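Local coordinates for ZYG-9 (Caenorhabditis elegans, PDB 2OF3), which organises microtubules and spindle poles during mitosis and meiosis in the one-cell embryo, as a member of the TOG/XMAP215 family, at residues D7-D10 / K11-R14. Sequence-based numbering, arbitrary orientation.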
loop_
_atom_site.group_PDB
_atom_site.type_symbol
_atom_site.label_atom_id
_atom_site.label_comp_id
_atom_site.label_asym_id
_atom_site.label_seq_id
_atom_site.Cartn_x
_atom_site.Cartn_y
_atom_site.Cartn_z
ATOM N N ASP A 7 13.280 0.793 21.566
ATOM C CA ASP A 7 12.943 2.150 21.222
ATOM C C ASP A 7 14.329 2.769 21.063
ATOM O O ASP A 7 14.954 3.167 22.051
ATOM C CB ASP A 7 12.141 2.754 22.388
ATOM C CG ASP A 7 12.105 4.289 22.382
ATOM O OD1 ASP A 7 12.402 4.913 21.324
ATOM O OD2 ASP A 7 11.770 4.878 23.452
ATOM N N ASN A 8 14.848 2.804 19.847
ATOM C CA ASN A 8 16.151 3.396 19.559
ATOM C C ASN A 8 16.073 4.013 18.161
ATOM O O ASN A 8 15.010 4.043 17.522
ATOM C CB ASN A 8 17.285 2.312 19.677
ATOM C CG ASN A 8 17.064 1.116 18.738
ATOM O OD1 ASN A 8 16.485 1.273 17.665
ATOM N ND2 ASN A 8 17.490 -0.085 19.151
ATOM N N GLU A 9 17.193 4.463 17.633
ATOM C CA GLU A 9 17.199 5.041 16.299
ATOM C C GLU A 9 17.896 4.148 15.284
ATOM O O GLU A 9 18.496 4.640 14.314
ATOM C CB GLU A 9 17.918 6.372 16.369
ATOM C CG GLU A 9 17.078 7.404 17.059
ATOM C CD GLU A 9 17.764 8.731 17.122
ATOM O OE1 GLU A 9 18.273 9.218 16.070
ATOM O OE2 GLU A 9 17.788 9.298 18.247
ATOM N N ASP A 10 17.827 2.835 15.479
ATOM C CA ASP A 10 18.511 1.923 14.537
ATOM C C ASP A 10 17.865 1.915 13.162
ATOM O O ASP A 10 18.484 1.501 12.223
ATOM C CB ASP A 10 18.578 0.509 15.082
ATOM C CG ASP A 10 19.571 0.373 16.213
ATOM O OD1 ASP A 10 20.150 1.398 16.641
ATOM O OD2 ASP A 10 19.758 -0.750 16.727
ATOM N N LYS A 11 16.626 2.373 13.026
ATOM C CA LYS A 11 16.042 2.601 11.684
ATOM C C LYS A 11 16.932 3.400 10.759
ATOM O O LYS A 11 17.062 3.069 9.584
ATOM C CB LYS A 11 14.659 3.278 11.782
ATOM C CG LYS A 11 13.934 3.363 10.421
ATOM C CD LYS A 11 12.643 4.220 10.552
ATOM C CE LYS A 11 11.562 3.432 11.192
ATOM N NZ LYS A 11 10.445 4.432 11.518
ATOM N N LYS A 12 17.534 4.477 11.251
ATOM C CA LYS A 12 18.457 5.251 10.403
ATOM C C LYS A 12 19.631 4.403 9.875
ATOM O O LYS A 12 20.026 4.578 8.716
ATOM C CB LYS A 12 19.071 6.457 11.132
ATOM C CG LYS A 12 18.116 7.557 11.545
ATOM C CD LYS A 12 18.922 8.637 12.418
ATOM C CE LYS A 12 17.957 9.741 12.980
ATOM N NZ LYS A 12 16.878 9.226 13.949
ATOM N N GLN A 13 20.201 3.544 10.730
ATOM C CA GLN A 13 21.260 2.619 10.372
ATOM C C GLN A 13 20.770 1.583 9.329
ATOM O O GLN A 13 21.491 1.291 8.397
ATOM C CB GLN A 13 21.847 1.922 11.627
ATOM C CG GLN A 13 23.068 0.919 11.341
ATOM C CD GLN A 13 24.311 1.655 10.784
ATOM O OE1 GLN A 13 24.469 2.851 11.022
ATOM N NE2 GLN A 13 25.147 0.960 9.985
ATOM N N ARG A 14 19.546 1.077 9.455
ATOM C CA ARG A 14 18.986 0.120 8.480
ATOM C C ARG A 14 18.759 0.763 7.132
ATOM O O ARG A 14 19.109 0.126 6.115
ATOM C CB ARG A 14 17.711 -0.570 8.971
ATOM C CG ARG A 14 17.951 -1.399 10.220
ATOM C CD ARG A 14 16.662 -2.230 10.546
ATOM N NE ARG A 14 15.563 -1.374 11.044
ATOM C CZ ARG A 14 15.412 -1.009 12.301
ATOM N NH1 ARG A 14 16.307 -1.352 13.238
ATOM N NH2 ARG A 14 14.396 -0.243 12.625
HETATM O O HOH W 1 14.560 3.277 14.933
HETATM O O HOH W 2 15.147 -0.276 15.655
#
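Glu9, in the loop that leads into helix 10-19, and Lys12, on the helix, run side by side and close a salt bridge, OE1 of Glu9 to NZ of Lys12 at 2.5 Å. The ammonium comes from above the carboxylate plane; the lysine chain is extended up to its last torsion (chi4 63°), which turns NZ back over the glutamate. Beneath this pair, Lys12 N donates to Glu9 O at 3.2 Å, a bent bond (137°). Asp10 O accepts an i to i+4 helical bond from Arg14 N at 3.0 Å. An Asx turn leads into the helix of this TOG domain: Asn8 OD1 accepts from Asp10 N at 3.0 Å, while a water bridges Asn8 O to Lys11 N. The Arg14 guanidinium folds back, one face set over the Asp10 carbonyl carbon and Lys11 N, both offset toward its rim, with NH1 3.5 Å from Asp10 CB; a second water at its edge links NH1 to Asn8 OD1. Arg14 NE forms a salt bridge with Asp86, and Asp10 OD2 is hydrogen-bonded to Gln46 NE2. A leucine in place of Arg14 would probably leave Asp86 without its mate and break the water link to Asn8. Lys11 NZ reaches Leu82 O and Ser85 OG, at the junction of helices 78-83 and 85-95.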